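Local coordinates for conserved hypothetical protein BatB (Bacteroides thetaiotaomicron, PDB 3IBS) that is of unknown function but carries a magnesium-binding von Willebrand factor type A domain and is probably anchored in the cell membrane, at residues A26-Q30 / P31-E35; A37-L40 / I41-V45. All blocks are in the same frame, centred on the assembly; numbering follows the deposited sequence.

Contact 1: residues A26-Q30 / P31-E35; sequences AQDVQ and PSRLE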
loop_
_atom_site.group_PDB
_atom_site.type_symbol
_atom_site.label_atom_id
_atom_site.label_comp_id
_atom_site.label_asym_id
_atom_site.label_seq_id
_atom_site.Cartn_x
_atom_site.Cartn_y
_atom_site.Cartn_z
ATOM N N ALA A 26 -9.298 2.055 2.367
ATOM C CA ALA A 26 -8.436 1.027 1.763
ATOM C C ALA A 26 -8.964 0.686 0.361
ATOM O O ALA A 26 -10.181 0.748 0.115
ATOM C CB ALA A 26 -8.372 -0.206 2.609
ATOM N N GLN A 27 -8.045 0.333 -0.536
ATOM C CA GLN A 27 -8.366 0.121 -1.952
ATOM C C GLN A 27 -8.155 -1.333 -2.407
ATOM O O GLN A 27 -7.738 -1.590 -3.551
ATOM C CB GLN A 27 -7.601 1.134 -2.843
ATOM C CG GLN A 27 -8.027 2.596 -2.571
ATOM C CD GLN A 27 -7.390 3.630 -3.526
ATOM O OE1 GLN A 27 -6.708 3.275 -4.473
ATOM N NE2 GLN A 27 -7.619 4.914 -3.256
ATOM N N ASP A 28 -8.446 -2.271 -1.503
ATOM C CA ASP A 28 -8.426 -3.718 -1.796
ATOM C C ASP A 28 -9.717 -4.224 -2.444
ATOM O O ASP A 28 -9.821 -5.386 -2.839
ATOM C CB ASP A 28 -8.073 -4.555 -0.543
ATOM C CG ASP A 28 -8.969 -4.269 0.655
ATOM O OD1 ASP A 28 -9.754 -3.289 0.661
ATOM O OD2 ASP A 28 -8.857 -5.038 1.630
ATOM N N VAL A 29 -10.705 -3.348 -2.534
ATOM C CA VAL A 29 -11.834 -3.554 -3.431
ATOM C C VAL A 29 -11.978 -2.224 -4.171
ATOM O O VAL A 29 -11.696 -1.170 -3.604
ATOM C CB VAL A 29 -13.120 -4.018 -2.680
ATOM C CG1 VAL A 29 -13.631 -2.955 -1.760
ATOM C CG2 VAL A 29 -14.230 -4.431 -3.672
ATOM N N GLN A 30 -12.354 -2.282 -5.444
ATOM C CA GLN A 30 -12.279 -1.122 -6.329
ATOM C C GLN A 30 -13.563 -0.294 -6.364
ATOM O O GLN A 30 -14.641 -0.863 -6.362
ATOM C CB GLN A 30 -11.942 -1.591 -7.738
ATOM C CG GLN A 30 -10.591 -2.255 -7.802
ATOM C CD GLN A 30 -9.492 -1.289 -7.419
ATOM O OE1 GLN A 30 -9.269 -0.279 -8.103
ATOM N NE2 GLN A 30 -8.812 -1.577 -6.320
ATOM N N PRO A 31 -13.447 1.051 -6.389
ATOM C CA PRO A 31 -12.231 1.872 -6.257
ATOM C C PRO A 31 -11.691 1.982 -4.822
ATOM O O PRO A 31 -10.505 2.260 -4.636
ATOM C CB PRO A 31 -12.674 3.266 -6.745
ATOM C CG PRO A 31 -14.027 3.083 -7.353
ATOM C CD PRO A 31 -14.625 1.873 -6.723
ATOM N N SER A 32 -12.557 1.793 -3.828
ATOM C CA SER A 32 -12.155 1.687 -2.420
ATOM C C SER A 32 -13.291 0.935 -1.735
ATOM O O SER A 32 -14.329 0.721 -2.359
ATOM C CB SER A 32 -12.006 3.073 -1.769
ATOM O OG SER A 32 -13.262 3.766 -1.696
ATOM N N ARG A 33 -13.103 0.542 -0.473
ATOM C CA ARG A 33 -14.145 -0.135 0.273
ATOM C C ARG A 33 -15.378 0.761 0.337
ATOM O O ARG A 33 -16.492 0.304 0.117
ATOM C CB ARG A 33 -13.676 -0.494 1.682
ATOM C CG ARG A 33 -12.554 -1.541 1.716
ATOM C CD ARG A 33 -12.167 -1.867 3.126
ATOM N NE ARG A 33 -10.993 -2.746 3.154
ATOM C CZ ARG A 33 -10.325 -3.064 4.254
ATOM N NH1 ARG A 33 -10.727 -2.590 5.438
ATOM N NH2 ARG A 33 -9.254 -3.860 4.168
ATOM N N LEU A 34 -15.171 2.037 0.645
ATOM C CA LEU A 34 -16.287 2.960 0.789
ATOM C C LEU A 34 -16.984 3.244 -0.545
ATOM O O LEU A 34 -18.218 3.268 -0.615
ATOM C CB LEU A 34 -15.816 4.284 1.411
ATOM C CG LEU A 34 -16.886 5.345 1.633
ATOM C CD1 LEU A 34 -18.135 4.801 2.373
ATOM C CD2 LEU A 34 -16.295 6.547 2.373
ATOM N N GLU A 35 -16.198 3.484 -1.588
ATOM C CA GLU A 35 -16.782 3.876 -2.879
ATOM C C GLU A 35 -17.521 2.694 -3.537
ATOM O O GLU A 35 -18.574 2.876 -4.155
ATOM C CB GLU A 35 -15.733 4.531 -3.786
ATOM C CG GLU A 35 -16.297 5.416 -4.873
ATOM C CD GLU A 35 -17.126 6.601 -4.334
ATOM O OE1 GLU A 35 -18.001 7.057 -5.086
ATOM O OE2 GLU A 35 -16.922 7.067 -3.175
#
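Arg33 grips Asp28 side-on, with two nitrogens on two oxygens. Arg33 NE donates to Asp28 OD1 at 2.8 Å, and Arg33 NH2 donates to Asp28 OD2, also at 2.8 Å. Both bonds are fairly straight, and both acceptors lie close to the guanidinium plane. The carboxylate is turned 33° from that plane. OD1 is met on its syn lone pair, while NH2 comes to OD2 on the syn side but 28° out of the carboxylate plane. CG of Asp28 sits between its own backbone N and carbonyl carbon (chi1 54°), which folds the short side chain back toward the arginine. The Arg33 chain, extended from CG to NE, passes Ala26, whose CB lies over one guanidinium face toward its rim, 3.7 Å from Arg33 NE.

Two further bonds fix the turn and the helix start. Arg33 N donates to Ala26 O at 3.0 Å. Ser32 is the N-cap of helix 33-46, and its OG accepts from Glu35 N at 3.0 Å. Val29 packs against the start of the helix, with CG1 3.5 Å from Arg33 CA. The peptide bond between Gln30 and Pro31 is cis, consistent with the sharp turn of the chain into the helix.

The polar ends have further partners. Asp28 OD2 also accepts from Met149 N. Arg33 NH1 forms a salt bridge with Asp120, a residue of the magnesium site that is not a ligand of the metal in this chain, and donates to Thr174 OG1. Arg33 thus joins two carboxylates, Asp28 through NE and NH2 and Asp120 through NH1. This buried network probably fixes the guanidinium beside the magnesium site. Its positive charge is likely to offset the charges of the Asp28 and Asp120 carboxylates.

Contact 2: residues A37-L40 / I41-V45; sequences AKRL and ISRLV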
loop_
_atom_site.group_PDB
_atom_site.type_symbol
_atom_site.label_atom_id
_atom_site.label_comp_id
_atom_site.label_asym_id
_atom_site.label_seq_id
_atom_site.Cartn_x
_atom_site.Cartn_y
_atom_site.Cartn_z
ATOM N N ALA A 37 -18.936 0.360 -1.655
ATOM C CA ALA A 37 -20.178 0.313 -0.880
ATOM C C ALA A 37 -21.230 1.280 -1.433
ATOM O O ALA A 37 -22.397 0.948 -1.517
ATOM C CB ALA A 37 -19.902 0.631 0.585
ATOM N N LYS A 38 -20.823 2.487 -1.786
ATOM C CA LYS A 38 -21.769 3.464 -2.318
ATOM C C LYS A 38 -22.380 3.009 -3.644
ATOM O O LYS A 38 -23.587 3.103 -3.861
ATOM C CB LYS A 38 -21.097 4.852 -2.436
ATOM C CG LYS A 38 -20.850 5.474 -1.074
ATOM C CD LYS A 38 -19.793 6.567 -1.069
ATOM C CE LYS A 38 -20.208 7.808 -1.815
ATOM N NZ LYS A 38 -19.323 8.917 -1.367
ATOM N N ARG A 39 -21.544 2.460 -4.512
ATOM C CA ARG A 39 -22.008 1.974 -5.793
ATOM C C ARG A 39 -22.977 0.813 -5.627
ATOM O O ARG A 39 -23.971 0.740 -6.361
ATOM C CB ARG A 39 -20.814 1.591 -6.676
ATOM C CG ARG A 39 -20.011 2.834 -7.059
ATOM C CD ARG A 39 -18.841 2.465 -7.941
ATOM N NE ARG A 39 -18.092 3.663 -8.273
ATOM C CZ ARG A 39 -17.033 3.689 -9.069
ATOM N NH1 ARG A 39 -16.571 2.565 -9.616
ATOM N NH2 ARG A 39 -16.438 4.844 -9.294
ATOM N N LEU A 40 -22.711 -0.062 -4.649
ATOM C CA LEU A 40 -23.614 -1.166 -4.325
ATOM C C LEU A 40 -24.958 -0.639 -3.795
ATOM O O LEU A 40 -26.014 -1.153 -4.164
ATOM C CB LEU A 40 -22.994 -2.103 -3.272
ATOM C CG LEU A 40 -23.795 -3.349 -2.824
ATOM C CD1 LEU A 40 -22.825 -4.439 -2.325
ATOM C CD2 LEU A 40 -24.836 -3.054 -1.739
ATOM N N ILE A 41 -24.900 0.361 -2.909
ATOM C CA ILE A 41 -26.124 0.934 -2.336
ATOM C C ILE A 41 -27.005 1.588 -3.414
ATOM O O ILE A 41 -28.224 1.452 -3.413
ATOM C CB ILE A 41 -25.805 1.955 -1.234
ATOM C CG1 ILE A 41 -25.173 1.242 -0.015
ATOM C CG2 ILE A 41 -27.090 2.724 -0.815
ATOM C CD1 ILE A 41 -24.384 2.205 0.891
ATOM N N SER A 42 -26.359 2.316 -4.313
ATOM C CA SER A 42 -27.050 2.945 -5.424
ATOM C C SER A 42 -27.808 1.890 -6.230
ATOM O O SER A 42 -28.964 2.098 -6.575
ATOM C CB SER A 42 -26.070 3.739 -6.299
ATOM O OG SER A 42 -26.771 4.365 -7.357
ATOM N N ARG A 43 -27.190 0.741 -6.471
ATOM C CA ARG A 43 -27.853 -0.319 -7.240
ATOM C C ARG A 43 -28.941 -1.036 -6.419
ATOM O O ARG A 43 -29.971 -1.437 -6.956
ATOM C CB ARG A 43 -26.814 -1.313 -7.816
ATOM C CG ARG A 43 -25.935 -0.694 -8.918
ATOM C CD ARG A 43 -24.602 -1.449 -9.155
ATOM N NE ARG A 43 -23.932 -0.951 -10.362
ATOM C CZ ARG A 43 -23.265 0.203 -10.448
ATOM N NH1 ARG A 43 -23.156 1.007 -9.384
ATOM N NH2 ARG A 43 -22.691 0.556 -11.598
ATOM N N LEU A 44 -28.715 -1.166 -5.113
ATOM C CA LEU A 44 -29.717 -1.665 -4.204
ATOM C C LEU A 44 -30.992 -0.783 -4.285
ATOM O O LEU A 44 -32.104 -1.295 -4.428
ATOM C CB LEU A 44 -29.140 -1.700 -2.778
ATOM C CG LEU A 44 -29.983 -2.253 -1.624
ATOM C CD1 LEU A 44 -29.077 -2.686 -0.435
ATOM C CD2 LEU A 44 -31.045 -1.232 -1.186
ATOM N N VAL A 45 -30.818 0.533 -4.223
ATOM C CA VAL A 45 -31.954 1.480 -4.294
ATOM C C VAL A 45 -32.719 1.392 -5.638
ATOM O O VAL A 45 -33.956 1.466 -5.655
ATOM C CB VAL A 45 -31.483 2.944 -4.007
ATOM C CG1 VAL A 45 -32.603 3.970 -4.217
ATOM C CG2 VAL A 45 -30.955 3.063 -2.599
#
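This is an i to i+4 contact within one helix, the crossover helix 33-46 of the beta-alpha-beta unit formed with strands 13-19 and 52-58 in the vWA fold. One side of the helix lies on the central sheet. Ile41 N donates to Ala37 O at 2.9 Å, and Ser42 N reaches Lys38 O and Leu44 N reaches Leu40 O in the same way. Ile41 also lays its side chain back over this turn. Ile41 CG1 stands beside its own backbone N (chi1 -67°), which brings it 3.2 Å from Ala37 O, and Ile41 CD1 follows at 3.4 Å from that same oxygen. Beyond the helix, Ile41 packs on Ile16, Leu18 and Ile118 of the sheet. Replacing Ile41 with an alanine would probably open a gap between the helix and these strands and take away the CG1 and CD1 contacts to Ala37 O. Leu40 and Leu44 face helix 200-214, but their methyls, CD2 and CD1, come no nearer to each other than 4.5 Å.

Arg43 is on the exposed side; it runs extended to NE, and its guanidinium then turns back to the preceding turn. Arg39 O therefore accepts twice, from Arg43 N at 3.2 Å and from Arg43 NH1 at 3.1 Å. The two donors come from opposite faces of the carbonyl plane. NH1 stands 47° out of that plane and meets no lone pair, while the oxygen lies at the guanidinium edge, only 5° from its plane.

Contacts 1 and 2 follow each other along the chain into helix 33-46. Contact 1 joins the preceding loop to the cap and first turn, and contact 2 is in the body of the helix; their centres are 14 Å apart. They touch where Pro31 CG packs 3.4 Å from Arg39 NH1. A long, weak ion pair between Glu35 and Lys38 also spans them. Their relation to the metal differs. The side chain of Arg33 comes within about 6 Å of the magnesium ion and about 4 Å of the side chain of its ligand Ser23. The side chain of Ala37 in contact 2 is about 12 Å from the ion. The helix thus starts near the metal site, which Arg33 approaches with its side chain, and its later turns pack against the sheet.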